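Local coordinates for cyanophycinase-like exopeptidase (PDB 6NQC), which probably hydrolyses peptide bonds as a serine exopeptidase of family S51, the family that includes cyanophycinase and dipeptidase E, at residues 44-49 / 87-92; 52-57 / 141-146; 165-170 / 191-196. All coordinates share one frame; numbering follows the deposited sequence.

Contact 1: residues 44-49 / 87-92; sequences SLIEDG and LGYESK
The ring of Y89 takes the CG2 methyl of I46 over one face, almost exactly above its centre: CG2 of I46 lies 3.7 Å from the centroid of the Y89 ring and only 5° off the ring normal. This is a CH-pi contact in its plainest form. The other branch of the isoleucine reaches toward one side of the ring, where CD1 of I46 comes within 3.8 Å of CD2 of Y89, before meeting CD1 of L87 at 4.3 Å. At the far end, the phenol oxygen OH of Y89 lies 3.9 Å from the methylene carbon CG of E47, a van der Waals contact, the glutamate chain crossing the tyrosine at about a right angle. The two branches of I46 can work together because CG2 stands anti to the backbone N while CG1 lies beside it (chi1 -65°).

Y89 directly follows a helix end. G88, with positive phi, is the C-prime residue of a Schellman motif that ends helix 70-87, and the chain then turns into strand 90-93, the outermost parallel strand on its side of the main sheet. Helix 39-51 packs beside this junction, and I46 also touches F58 of the neighbouring strand. Across the two segments the chemistry is dispersion and CH-pi attraction, which implies that complementary shape, rather than directed polar bonding, fits the helix to the turn.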
ATOM      1  N   SER A  44      -4.556  13.814   3.204  1.00 23.10           N
ATOM      2  CA  SER A  44      -3.770  14.439   2.144  1.00 21.04           C
ATOM      3  C   SER A  44      -3.776  13.605   0.863  1.00 23.94           C
ATOM      4  O   SER A  44      -3.749  14.155  -0.242  1.00 23.95           O
ATOM      5  CB  SER A  44      -2.329  14.668   2.626  1.00 25.10           C
ATOM      6  OG  SER A  44      -1.597  13.447   2.802  1.00 22.34           O
ATOM      7  N   LEU A  45      -3.757  12.270   0.988  1.00 19.06           N
ATOM      8  CA  LEU A  45      -3.830  11.409  -0.184  1.00 20.09           C
ATOM      9  C   LEU A  45      -5.171  11.555  -0.886  1.00 16.16           C
ATOM     10  O   LEU A  45      -5.242  11.504  -2.126  1.00 20.05           O
ATOM     11  CB  LEU A  45      -3.630   9.949   0.223  1.00 17.91           C
ATOM     12  CG  LEU A  45      -2.252   9.532   0.721  1.00 17.35           C
ATOM     13  CD1 LEU A  45      -2.251   8.058   1.197  1.00 22.44           C
ATOM     14  CD2 LEU A  45      -1.243   9.721  -0.392  1.00 17.28           C
ATOM     15  N   ILE A  46      -6.257  11.708  -0.110  1.00 18.01           N
ATOM     16  CA  ILE A  46      -7.564  11.905  -0.718  1.00 18.94           C
ATOM     17  C   ILE A  46      -7.605  13.245  -1.429  1.00 17.86           C
ATOM     18  O   ILE A  46      -8.099  13.356  -2.566  1.00 15.47           O
ATOM     19  CB  ILE A  46      -8.678  11.818   0.332  1.00 16.81           C
ATOM     20  CG1 ILE A  46      -8.726  10.416   0.889  1.00 18.91           C
ATOM     21  CG2 ILE A  46     -10.019  12.240  -0.277  1.00 21.99           C
ATOM     22  CD1 ILE A  46      -9.432  10.329   2.222  1.00 19.53           C
ATOM     23  N   GLU A  47      -7.042  14.270  -0.783  1.00 21.01           N
ATOM     24  CA  GLU A  47      -6.948  15.599  -1.387  1.00 26.77           C
ATOM     25  C   GLU A  47      -6.134  15.579  -2.675  1.00 22.43           C
ATOM     26  O   GLU A  47      -6.505  16.229  -3.650  1.00 19.72           O
ATOM     27  CB  GLU A  47      -6.329  16.558  -0.376  1.00 26.19           C
ATOM     28  CG  GLU A  47      -7.237  16.869   0.779  1.00 25.41           C
ATOM     29  CD  GLU A  47      -6.566  17.752   1.832  1.00 39.33           C
ATOM     30  OE1 GLU A  47      -5.333  17.663   2.021  1.00 41.79           O
ATOM     31  OE2 GLU A  47      -7.292  18.543   2.462  1.00 40.63           O
ATOM     32  N   ASP A  48      -5.037  14.807  -2.705  1.00 18.27           N
ATOM     33  CA  ASP A  48      -4.249  14.698  -3.915  1.00 16.13           C
ATOM     34  C   ASP A  48      -5.088  14.176  -5.082  1.00 20.24           C
ATOM     35  O   ASP A  48      -4.995  14.679  -6.213  1.00 19.24           O
ATOM     36  CB  ASP A  48      -3.055  13.773  -3.666  1.00 15.65           C
ATOM     37  CG  ASP A  48      -1.960  14.409  -2.762  1.00 28.33           C
ATOM     38  OD1 ASP A  48      -1.968  15.635  -2.530  1.00 23.71           O
ATOM     39  OD2 ASP A  48      -1.056  13.666  -2.305  1.00 23.91           O
ATOM     40  N   GLY A  49      -5.885  13.137  -4.844  1.00 23.21           N
ATOM     41  CA  GLY A  49      -6.674  12.565  -5.925  1.00 19.57           C
ATOM     42  C   GLY A  49      -7.828  13.479  -6.321  1.00 17.52           C
ATOM     43  O   GLY A  49      -8.190  13.567  -7.501  1.00 18.50           O
ATOM     44  N   LEU A  87     -12.520  12.070   8.609  1.00 28.41           N
ATOM     45  CA  LEU A  87     -11.870  12.947   7.646  1.00 27.25           C
ATOM     46  C   LEU A  87     -12.874  13.724   6.791  1.00 28.02           C
ATOM     47  O   LEU A  87     -12.498  14.725   6.184  1.00 28.46           O
ATOM     48  CB  LEU A  87     -10.948  12.150   6.718  1.00 22.92           C
ATOM     49  CG  LEU A  87      -9.921  11.311   7.450  1.00 23.44           C
ATOM     50  CD1 LEU A  87      -9.003  10.565   6.468  1.00 30.93           C
ATOM     51  CD2 LEU A  87      -9.084  12.191   8.337  1.00 29.52           C
ATOM     52  N   GLY A  88     -14.120  13.256   6.705  1.00 28.93           N
ATOM     53  CA  GLY A  88     -15.118  13.943   5.908  1.00 28.02           C
ATOM     54  C   GLY A  88     -15.319  13.448   4.502  1.00 22.46           C
ATOM     55  O   GLY A  88     -15.821  14.209   3.673  1.00 21.67           O
ATOM     56  N   TYR A  89     -14.981  12.196   4.196  1.00 23.41           N
ATOM     57  CA  TYR A  89     -15.188  11.627   2.872  1.00 17.50           C
ATOM     58  C   TYR A  89     -15.922  10.301   2.972  1.00 22.81           C
ATOM     59  O   TYR A  89     -15.758   9.543   3.945  1.00 22.85           O
ATOM     60  CB  TYR A  89     -13.833  11.429   2.147  1.00 19.35           C
ATOM     61  CG  TYR A  89     -13.023  12.697   2.112  1.00 19.99           C
ATOM     62  CD1 TYR A  89     -13.252  13.675   1.145  1.00 21.44           C
ATOM     63  CD2 TYR A  89     -12.061  12.947   3.070  1.00 19.20           C
ATOM     64  CE1 TYR A  89     -12.522  14.857   1.143  1.00 20.90           C
ATOM     65  CE2 TYR A  89     -11.327  14.094   3.062  1.00 22.35           C
ATOM     66  CZ  TYR A  89     -11.564  15.054   2.113  1.00 27.10           C
ATOM     67  OH  TYR A  89     -10.820  16.202   2.135  1.00 33.08           O
ATOM     68  N   GLU A  90     -16.759  10.046   1.966  1.00 21.99           N
ATOM     69  CA  GLU A  90     -17.453   8.779   1.863  1.00 21.55           C
ATOM     70  C   GLU A  90     -16.456   7.633   1.634  1.00 20.45           C
ATOM     71  O   GLU A  90     -15.564   7.721   0.786  1.00 21.30           O
ATOM     72  CB  GLU A  90     -18.434   8.836   0.704  1.00 24.77           C
ATOM     73  CG  GLU A  90     -19.367   7.656   0.667  1.00 36.37           C
ATOM     74  CD  GLU A  90     -20.234   7.662  -0.551  1.00 33.73           C
ATOM     75  OE1 GLU A  90     -19.964   8.491  -1.451  1.00 43.14           O
ATOM     76  OE2 GLU A  90     -21.168   6.830  -0.612  1.00 39.34           O
ATOM     77  N   SER A  91     -16.586   6.575   2.417  1.00 27.07           N
ATOM     78  CA  SER A  91     -15.792   5.367   2.204  1.00 21.95           C
ATOM     79  C   SER A  91     -16.539   4.416   1.279  1.00 22.82           C
ATOM     80  O   SER A  91     -17.774   4.451   1.167  1.00 24.90           O
ATOM     81  CB  SER A  91     -15.503   4.709   3.547  1.00 25.35           C
ATOM     82  OG  SER A  91     -16.722   4.521   4.245  1.00 25.51           O
ATOM     83  N   LYS A  92     -15.773   3.573   0.585  1.00 23.95           N
ATOM     84  CA  LYS A  92     -16.301   2.475  -0.211  1.00 22.06           C
ATOM     85  C   LYS A  92     -15.477   1.246   0.150  1.00 25.08           C
ATOM     86  O   LYS A  92     -14.324   1.134  -0.286  1.00 22.23           O
ATOM     87  CB  LYS A  92     -16.211   2.769  -1.704  1.00 27.42           C
ATOM     88  CG  LYS A  92     -16.983   4.032  -2.104  1.00 33.30           C
ATOM     89  CD  LYS A  92     -18.466   3.793  -2.007  1.00 30.56           C
ATOM     90  CE  LYS A  92     -19.234   4.607  -3.034  1.00 43.33           C
ATOM     91  NZ  LYS A  92     -20.688   4.617  -2.713  1.00 49.71           N
TER

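Contact 2: residues 52-57 / 141-146; sequences NGKKPI and YENWQS
Two helix ends meet in this contact, on the side of the alpha/beta fold where helix 39-51 gives way to strand 57-61 and helix 135-145 runs out. G53, with positive phi, is the C-prime residue of the Schellman motif that finishes the first helix. Immediately after it, K54 sends its side chain across to the last turn of the second. The ammonium nitrogen NZ of K54 donates to OG of S146 at 2.7 Å and to OD1 of N143 at 3.0 Å. At OD1 the C=O...NZ angle is an ordinary 129°, but NZ of K54 stands above the carbonyl plane, 44° out of it, and so not on a lone pair.

The lysine does not reach over fully stretched. A bend at chi2 (-69°) turns the chain near its root, after which the outer part is extended and slides past N143 in the opposite direction, with CE of K54 3.3 Å from OD1 of N143 and 3.4 Å from the backbone O of S146. On the helix, N143 has CG anti to the backbone N, which helps present OD1 to K54, and its other amide atom, ND2, is bonded to the backbone O of A114. That bond helps to fix the rotation of the amide and so the place of OD1. A weak bond from NZ of K54 to the carbonyl of K112 adds a third acceptor.

The hydrogen bonds of the ammonium group all go to neutral oxygens, although the lysine side chain also touches D113. Its positive charge lies near the C-terminal end of helix 135-145, where the helix dipole would probably be favourable to a cation, so the lysine plausibly offsets some of the negative potential there.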
ATOM      1  N   ASN A  52      -6.668  16.008  -8.691  1.00 20.92           N
ATOM      2  CA  ASN A  52      -6.550  15.436 -10.020  1.00 19.87           C
ATOM      3  C   ASN A  52      -7.892  15.098 -10.650  1.00 25.52           C
ATOM      4  O   ASN A  52      -7.907  14.505 -11.730  1.00 24.61           O
ATOM      5  CB  ASN A  52      -5.664  14.177  -9.962  1.00 22.56           C
ATOM      6  CG  ASN A  52      -4.193  14.503  -9.861  1.00 25.92           C
ATOM      7  OD1 ASN A  52      -3.741  15.525 -10.370  1.00 26.96           O
ATOM      8  ND2 ASN A  52      -3.425  13.634  -9.215  1.00 21.78           N
ATOM      9  N   GLY A  53      -9.007  15.460 -10.016  1.00 24.26           N
ATOM     10  CA  GLY A  53     -10.320  15.285 -10.607  1.00 24.47           C
ATOM     11  C   GLY A  53     -11.053  13.997 -10.293  1.00 21.86           C
ATOM     12  O   GLY A  53     -12.040  13.688 -10.977  1.00 20.13           O
ATOM     13  N   LYS A  54     -10.593  13.210  -9.314  1.00 20.70           N
ATOM     14  CA  LYS A  54     -11.239  11.949  -8.979  1.00 22.69           C
ATOM     15  C   LYS A  54     -12.365  12.175  -7.976  1.00 18.93           C
ATOM     16  O   LYS A  54     -12.327  13.121  -7.191  1.00 17.91           O
ATOM     17  CB  LYS A  54     -10.207  10.972  -8.397  1.00 22.17           C
ATOM     18  CG  LYS A  54      -9.126  10.560  -9.363  1.00 21.92           C
ATOM     19  CD  LYS A  54      -9.678   9.684 -10.468  1.00 26.56           C
ATOM     20  CE  LYS A  54      -8.537   9.159 -11.360  1.00 16.11           C
ATOM     21  NZ  LYS A  54      -9.104   8.185 -12.350  1.00 21.26           N
ATOM     22  N   LYS A  55     -13.355  11.299  -8.003  1.00 19.89           N
ATOM     23  CA  LYS A  55     -14.406  11.351  -7.008  1.00 17.44           C
ATOM     24  C   LYS A  55     -13.810  11.350  -5.607  1.00 24.17           C
ATOM     25  O   LYS A  55     -12.886  10.564  -5.319  1.00 22.28           O
ATOM     26  CB  LYS A  55     -15.346  10.152  -7.125  1.00 27.87           C
ATOM     27  CG  LYS A  55     -16.308  10.179  -8.302  1.00 33.89           C
ATOM     28  CD  LYS A  55     -17.302   9.021  -8.168  1.00 37.94           C
ATOM     29  CE  LYS A  55     -17.792   8.516  -9.528  1.00 40.62           C
ATOM     30  NZ  LYS A  55     -19.183   7.940  -9.437  1.00 48.82           N
ATOM     31  N   PRO A  56     -14.353  12.122  -4.691  1.00 28.40           N
ATOM     32  CA  PRO A  56     -13.770  12.203  -3.329  1.00 25.95           C
ATOM     33  C   PRO A  56     -14.139  11.017  -2.438  1.00 30.87           C
ATOM     34  O   PRO A  56     -14.717  11.137  -1.385  1.00 25.77           O
ATOM     35  CB  PRO A  56     -14.389  13.515  -2.810  1.00 27.20           C
ATOM     36  CG  PRO A  56     -15.785  13.522  -3.432  1.00 22.84           C
ATOM     37  CD  PRO A  56     -15.559  12.969  -4.841  1.00 22.01           C
ATOM     38  N   ILE A  57     -13.765   9.809  -2.892  1.00 18.72           N
ATOM     39  CA  ILE A  57     -14.048   8.609  -2.101  1.00 26.03           C
ATOM     40  C   ILE A  57     -12.741   8.002  -1.572  1.00 19.17           C
ATOM     41  O   ILE A  57     -11.682   8.117  -2.191  1.00 18.43           O
ATOM     42  CB  ILE A  57     -14.848   7.533  -2.881  1.00 25.25           C
ATOM     43  CG1 ILE A  57     -14.160   7.216  -4.200  1.00 23.31           C
ATOM     44  CG2 ILE A  57     -16.307   7.981  -3.108  1.00 27.02           C
ATOM     45  CD1 ILE A  57     -14.592   5.889  -4.757  1.00 24.35           C
ATOM     46  N   TYR A 141      -4.968   0.117 -11.244  1.00 19.42           N
ATOM     47  CA  TYR A 141      -3.792   0.628 -11.910  1.00 20.34           C
ATOM     48  C   TYR A 141      -4.140   1.813 -12.798  1.00 18.84           C
ATOM     49  O   TYR A 141      -3.496   2.868 -12.734  1.00 21.42           O
ATOM     50  CB  TYR A 141      -3.150  -0.494 -12.741  1.00 20.20           C
ATOM     51  CG  TYR A 141      -1.948  -0.058 -13.531  1.00 17.58           C
ATOM     52  CD1 TYR A 141      -0.739   0.171 -12.906  1.00 22.63           C
ATOM     53  CD2 TYR A 141      -2.024   0.165 -14.894  1.00 26.89           C
ATOM     54  CE1 TYR A 141       0.370   0.581 -13.603  1.00 22.33           C
ATOM     55  CE2 TYR A 141      -0.920   0.593 -15.599  1.00 24.85           C
ATOM     56  CZ  TYR A 141       0.288   0.787 -14.947  1.00 29.49           C
ATOM     57  OH  TYR A 141       1.415   1.202 -15.641  1.00 35.74           O
ATOM     58  N   GLU A 142      -5.187   1.667 -13.608  1.00 19.79           N
ATOM     59  CA  GLU A 142      -5.641   2.765 -14.444  1.00 21.35           C
ATOM     60  C   GLU A 142      -6.039   3.973 -13.612  1.00 18.74           C
ATOM     61  O   GLU A 142      -5.726   5.120 -13.983  1.00 16.18           O
ATOM     62  CB  GLU A 142      -6.814   2.308 -15.306  1.00 23.97           C
ATOM     63  CG  GLU A 142      -6.434   1.412 -16.507  1.00 26.56           C
ATOM     64  CD  GLU A 142      -7.667   0.754 -17.105  1.00 31.59           C
ATOM     65  OE1 GLU A 142      -8.806   1.191 -16.798  1.00 32.09           O
ATOM     66  OE2 GLU A 142      -7.493  -0.211 -17.863  1.00 33.04           O
ATOM     67  N   ASN A 143      -6.733   3.748 -12.494  1.00 19.10           N
ATOM     68  CA  ASN A 143      -7.102   4.865 -11.625  1.00 17.17           C
ATOM     69  C   ASN A 143      -5.866   5.597 -11.114  1.00 18.51           C
ATOM     70  O   ASN A 143      -5.774   6.837 -11.173  1.00 16.51           O
ATOM     71  CB  ASN A 143      -7.966   4.356 -10.465  1.00 16.57           C
ATOM     72  CG  ASN A 143      -8.535   5.495  -9.620  1.00 19.48           C
ATOM     73  OD1 ASN A 143      -9.365   6.259 -10.071  1.00 17.82           O
ATOM     74  ND2 ASN A 143      -8.091   5.591  -8.382  1.00 23.95           N
ATOM     75  N   TRP A 144      -4.875   4.841 -10.651  1.00 15.03           N
ATOM     76  CA  TRP A 144      -3.644   5.441 -10.172  1.00 16.69           C
ATOM     77  C   TRP A 144      -2.928   6.181 -11.291  1.00 18.60           C
ATOM     78  O   TRP A 144      -2.479   7.323 -11.112  1.00 20.96           O
ATOM     79  CB  TRP A 144      -2.758   4.344  -9.565  1.00 18.96           C
ATOM     80  CG  TRP A 144      -1.413   4.809  -9.177  1.00 20.48           C
ATOM     81  CD1 TRP A 144      -1.112   5.850  -8.352  1.00 18.47           C
ATOM     82  CD2 TRP A 144      -0.157   4.239  -9.590  1.00 24.98           C
ATOM     83  NE1 TRP A 144       0.247   5.988  -8.254  1.00 18.93           N
ATOM     84  CE2 TRP A 144       0.859   5.011  -8.998  1.00 21.85           C
ATOM     85  CE3 TRP A 144       0.197   3.172 -10.425  1.00 22.35           C
ATOM     86  CZ2 TRP A 144       2.212   4.737  -9.187  1.00 23.78           C
ATOM     87  CZ3 TRP A 144       1.556   2.901 -10.607  1.00 23.62           C
ATOM     88  CH2 TRP A 144       2.532   3.690  -9.991  1.00 24.78           C
ATOM     89  N   GLN A 145      -2.800   5.543 -12.450  1.00 18.73           N
ATOM     90  CA  GLN A 145      -2.093   6.172 -13.556  1.00 21.22           C
ATOM     91  C   GLN A 145      -2.762   7.470 -13.975  1.00 23.22           C
ATOM     92  O   GLN A 145      -2.082   8.360 -14.492  1.00 19.76           O
ATOM     93  CB  GLN A 145      -1.991   5.204 -14.723  1.00 24.76           C
ATOM     94  CG  GLN A 145      -0.975   4.093 -14.457  1.00 20.80           C
ATOM     95  CD  GLN A 145       0.442   4.596 -14.572  1.00 26.57           C
ATOM     96  OE1 GLN A 145       0.790   5.256 -15.571  1.00 22.62           O
ATOM     97  NE2 GLN A 145       1.263   4.336 -13.553  1.00 24.91           N
ATOM     98  N   SER A 146      -4.060   7.615 -13.720  1.00 22.77           N
ATOM     99  CA  SER A 146      -4.798   8.806 -14.108  1.00 21.85           C
ATOM    100  C   SER A 146      -5.074   9.750 -12.928  1.00 24.97           C
ATOM    101  O   SER A 146      -5.980  10.595 -13.011  1.00 22.25           O
ATOM    102  CB  SER A 146      -6.090   8.382 -14.825  1.00 18.46           C
ATOM    103  OG  SER A 146      -6.992   7.679 -13.964  1.00 23.27           O
TER

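Contact 3: residues 165-170 / 191-196; sequences PNFRLS and NKFFKW
F167 and F193, which meet across this contact, sit on two irregular segments. Residues 165-170 form a type I beta turn from N166 to L169, closed by L169 N to N166 O at 3.1 Å. An Asx turn is laid over it: the backbone N of R168, the donor, lies 3.0 Å from OD1 of N166, tilted 17° from the carbonyl plane. In 191-196, residues 193-195 have helical backbone angles without the regular helical bonds, and W196 N bonds to F193 O at 3.0 Å. The backbones stay well apart, F167 CA and W196 CA being 11.8 Å from each other.

Two phenylalanines bridge the gap, coming from opposite directions. CG of F167 lies beside the backbone N and anti to the carbonyl carbon (chi1 -41°), which carries its ring toward 191-196. CZ of F167 meets CZ of F193 at 3.6 Å. The planes stand at 85° and the centroids are 5.8 Å apart. CZ of F193 arrives at the edge of the F167 ring, near its plane, whereas F167 CZ approaches the F193 ring obliquely, so the pair is neither a stack nor a true edge-to-face contact. L205 of helix 199-205 touches both rings.

This is an aromatic bridge between two surface loops. F193 also touches part of a possible Ser-His-Glu triad (S154, H189, E219), though it lies near S154 without touching it, consistent with a place beside the active site of an S51 serine peptidase.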
ATOM      1  N   PRO A 165       8.672 -11.673  -0.387  1.00 16.21           N
ATOM      2  CA  PRO A 165       9.492 -12.766   0.178  1.00 15.78           C
ATOM      3  C   PRO A 165       8.631 -13.796   0.880  1.00 18.02           C
ATOM      4  O   PRO A 165       7.656 -13.455   1.546  1.00 18.28           O
ATOM      5  CB  PRO A 165      10.378 -12.060   1.198  1.00 18.35           C
ATOM      6  CG  PRO A 165       9.551 -10.816   1.570  1.00 14.07           C
ATOM      7  CD  PRO A 165       8.887 -10.404   0.329  1.00 13.34           C
ATOM      8  N   ASN A 166       9.007 -15.055   0.728  1.00 16.92           N
ATOM      9  CA  ASN A 166       8.326 -16.167   1.393  1.00 23.47           C
ATOM     10  C   ASN A 166       9.271 -16.839   2.379  1.00 26.21           C
ATOM     11  O   ASN A 166      10.127 -17.650   1.980  1.00 19.62           O
ATOM     12  CB  ASN A 166       7.791 -17.181   0.383  1.00 23.78           C
ATOM     13  CG  ASN A 166       6.784 -18.145   1.004  1.00 31.97           C
ATOM     14  OD1 ASN A 166       6.886 -18.486   2.183  1.00 34.65           O
ATOM     15  ND2 ASN A 166       5.819 -18.591   0.212  1.00 31.13           N
ATOM     16  N   PHE A 167       9.057 -16.545   3.680  1.00 26.36           N
ATOM     17  CA  PHE A 167       9.909 -17.104   4.732  1.00 28.86           C
ATOM     18  C   PHE A 167       9.816 -18.616   4.804  1.00 33.14           C
ATOM     19  O   PHE A 167      10.768 -19.286   5.211  1.00 47.46           O
ATOM     20  CB  PHE A 167       9.541 -16.624   6.148  1.00 39.77           C
ATOM     21  CG  PHE A 167       9.207 -15.201   6.243  1.00 29.31           C
ATOM     22  CD1 PHE A 167       8.127 -14.786   7.000  1.00 36.07           C
ATOM     23  CD2 PHE A 167       9.969 -14.272   5.569  1.00 38.22           C
ATOM     24  CE1 PHE A 167       7.807 -13.466   7.073  1.00 35.77           C
ATOM     25  CE2 PHE A 167       9.654 -12.940   5.635  1.00 42.72           C
ATOM     26  CZ  PHE A 167       8.578 -12.529   6.395  1.00 44.51           C
ATOM     27  N   ARG A 168       8.648 -19.165   4.505  1.00 37.05           N
ATOM     28  CA  ARG A 168       8.434 -20.596   4.643  1.00 42.37           C
ATOM     29  C   ARG A 168       9.191 -21.390   3.597  1.00 41.84           C
ATOM     30  O   ARG A 168       9.278 -22.618   3.729  1.00 49.88           O
ATOM     31  CB  ARG A 168       6.925 -20.888   4.575  1.00 39.52           C
ATOM     32  CG  ARG A 168       6.197 -20.712   5.946  1.00 53.01           C
ATOM     33  CD  ARG A 168       4.987 -19.738   5.887  1.00 64.76           C
ATOM     34  NE  ARG A 168       5.405 -18.341   5.701  1.00 68.80           N
ATOM     35  CZ  ARG A 168       5.092 -17.577   4.644  1.00 62.56           C
ATOM     36  NH1 ARG A 168       4.341 -18.055   3.637  1.00 48.82           N
ATOM     37  NH2 ARG A 168       5.557 -16.322   4.584  1.00 41.97           N
ATOM     38  N   LEU A 169       9.769 -20.720   2.584  1.00 30.56           N
ATOM     39  CA  LEU A 169      10.335 -21.426   1.453  1.00 28.23           C
ATOM     40  C   LEU A 169      11.795 -21.040   1.288  1.00 29.00           C
ATOM     41  O   LEU A 169      12.664 -21.605   1.960  1.00 22.65           O
ATOM     42  CB  LEU A 169       9.502 -21.122   0.198  1.00 29.85           C
ATOM     43  CG  LEU A 169       8.092 -21.680   0.095  1.00 30.98           C
ATOM     44  CD1 LEU A 169       7.601 -21.471  -1.334  1.00 24.16           C
ATOM     45  CD2 LEU A 169       8.056 -23.152   0.504  1.00 37.03           C
ATOM     46  N   SER A 170      12.119 -20.129   0.381  1.00 21.81           N
ATOM     47  CA  SER A 170      13.505 -19.698   0.180  1.00 20.09           C
ATOM     48  C   SER A 170      13.479 -18.352  -0.546  1.00 20.31           C
ATOM     49  O   SER A 170      12.437 -17.913  -1.033  1.00 18.57           O
ATOM     50  CB  SER A 170      14.313 -20.739  -0.613  1.00 20.30           C
ATOM     51  OG  SER A 170      14.096 -20.631  -2.014  1.00 17.77           O
ATOM     52  N   ASN A 191      10.471  -1.872  13.022  1.00 20.12           N
ATOM     53  CA  ASN A 191      10.985  -1.837  14.376  1.00 25.53           C
ATOM     54  C   ASN A 191      10.550  -3.041  15.189  1.00 21.99           C
ATOM     55  O   ASN A 191      11.111  -3.265  16.262  1.00 27.14           O
ATOM     56  CB  ASN A 191      10.561  -0.523  15.064  1.00 23.25           C
ATOM     57  CG  ASN A 191       9.059  -0.312  15.078  1.00 26.03           C
ATOM     58  OD1 ASN A 191       8.401  -0.322  14.026  1.00 21.76           O
ATOM     59  ND2 ASN A 191       8.498  -0.087  16.282  1.00 30.38           N
ATOM     60  N   LYS A 192       9.613  -3.840  14.690  1.00 20.51           N
ATOM     61  CA  LYS A 192       9.132  -5.019  15.409  1.00 23.98           C
ATOM     62  C   LYS A 192       9.216  -6.337  14.648  1.00 21.52           C
ATOM     63  O   LYS A 192       9.305  -7.372  15.307  1.00 19.09           O
ATOM     64  CB  LYS A 192       7.669  -4.790  15.849  1.00 28.15           C
ATOM     65  CG  LYS A 192       7.477  -3.460  16.608  1.00 34.48           C
ATOM     66  CD  LYS A 192       6.402  -3.570  17.677  1.00 38.76           C
ATOM     67  CE  LYS A 192       6.679  -2.655  18.861  1.00 45.39           C
ATOM     68  NZ  LYS A 192       6.842  -3.446  20.124  1.00 63.87           N
ATOM     69  N   PHE A 193       9.231  -6.331  13.298  1.00 20.45           N
ATOM     70  CA  PHE A 193       9.122  -7.558  12.510  1.00 26.40           C
ATOM     71  C   PHE A 193      10.149  -8.613  12.912  1.00 23.37           C
ATOM     72  O   PHE A 193       9.839  -9.812  12.954  1.00 23.40           O
ATOM     73  CB  PHE A 193       9.314  -7.199  11.028  1.00 22.10           C
ATOM     74  CG  PHE A 193       8.548  -8.070  10.035  1.00 23.02           C
ATOM     75  CD1 PHE A 193       8.466  -9.431  10.193  1.00 23.74           C
ATOM     76  CD2 PHE A 193       7.966  -7.494   8.903  1.00 19.38           C
ATOM     77  CE1 PHE A 193       7.795 -10.208   9.287  1.00 24.95           C
ATOM     78  CE2 PHE A 193       7.296  -8.290   7.952  1.00 21.43           C
ATOM     79  CZ  PHE A 193       7.217  -9.637   8.148  1.00 27.41           C
ATOM     80  N   PHE A 194      11.365  -8.201  13.185  1.00 19.63           N
ATOM     81  CA  PHE A 194      12.441  -9.161  13.428  1.00 22.60           C
ATOM     82  C   PHE A 194      12.403  -9.741  14.831  1.00 28.48           C
ATOM     83  O   PHE A 194      13.168 -10.668  15.126  1.00 22.77           O
ATOM     84  CB  PHE A 194      13.780  -8.486  13.118  1.00 22.01           C
ATOM     85  CG  PHE A 194      13.905  -8.119  11.661  1.00 24.15           C
ATOM     86  CD1 PHE A 194      14.272  -9.061  10.724  1.00 23.03           C
ATOM     87  CD2 PHE A 194      13.565  -6.841  11.219  1.00 24.08           C
ATOM     88  CE1 PHE A 194      14.347  -8.738   9.378  1.00 21.69           C
ATOM     89  CE2 PHE A 194      13.631  -6.520   9.877  1.00 23.85           C
ATOM     90  CZ  PHE A 194      14.016  -7.466   8.958  1.00 22.32           C
ATOM     91  N   LYS A 195      11.505  -9.260  15.686  1.00 21.01           N
ATOM     92  CA  LYS A 195      11.250  -9.932  16.950  1.00 23.59           C
ATOM     93  C   LYS A 195      10.309 -11.104  16.773  1.00 31.92           C
ATOM     94  O   LYS A 195      10.190 -11.904  17.691  1.00 26.12           O
ATOM     95  CB  LYS A 195      10.674  -8.949  17.966  1.00 22.70           C
ATOM     96  CG  LYS A 195      11.478  -7.653  18.097  1.00 35.43           C
ATOM     97  CD  LYS A 195      10.938  -6.707  19.189  1.00 37.62           C
ATOM     98  CE  LYS A 195      12.087  -6.075  20.002  1.00 60.50           C
ATOM     99  NZ  LYS A 195      11.981  -6.322  21.487  1.00 72.71           N
ATOM    100  N   TRP A 196       9.674 -11.242  15.607  1.00 24.27           N
ATOM    101  CA  TRP A 196       8.612 -12.217  15.415  1.00 25.50           C
ATOM    102  C   TRP A 196       9.039 -13.443  14.608  1.00 23.67           C
ATOM    103  O   TRP A 196       8.281 -14.420  14.555  1.00 26.31           O
ATOM    104  CB  TRP A 196       7.405 -11.598  14.700  1.00 29.33           C
ATOM    105  CG  TRP A 196       6.822 -10.407  15.338  1.00 32.04           C
ATOM    106  CD1 TRP A 196       6.818 -10.101  16.674  1.00 31.69           C
ATOM    107  CD2 TRP A 196       6.137  -9.335  14.668  1.00 35.91           C
ATOM    108  NE1 TRP A 196       6.196  -8.894  16.874  1.00 30.73           N
ATOM    109  CE2 TRP A 196       5.744  -8.410  15.667  1.00 41.12           C
ATOM    110  CE3 TRP A 196       5.810  -9.071  13.312  1.00 33.64           C
ATOM    111  CZ2 TRP A 196       5.042  -7.227  15.362  1.00 40.40           C
ATOM    112  CZ3 TRP A 196       5.121  -7.891  13.008  1.00 34.23           C
ATOM    113  CH2 TRP A 196       4.740  -6.988  14.037  1.00 33.96           C
TER

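How the contacts relate
From the N terminus, helix 39-51 opens contact 1 and the loop after it opens contact 2. Contact 1 closes at 87-92, joining that helix to the junction of helix 70-87 and strand 90-93. Contact 2 closes later, tying the loop before strand 57-61 to the end of helix 135-145, so the two cross along the chain. They also touch in space, through G49 O to K54 N, a probable hydrogen bond, and through packing of Y89 against P56. Contact 3 follows in series, joining the loop after strand 163-164 to the loop before helix 199-205. It lies on the opposite side of the chain's centre from contacts 1 and 2, about 33 Å from contact 1 between centres.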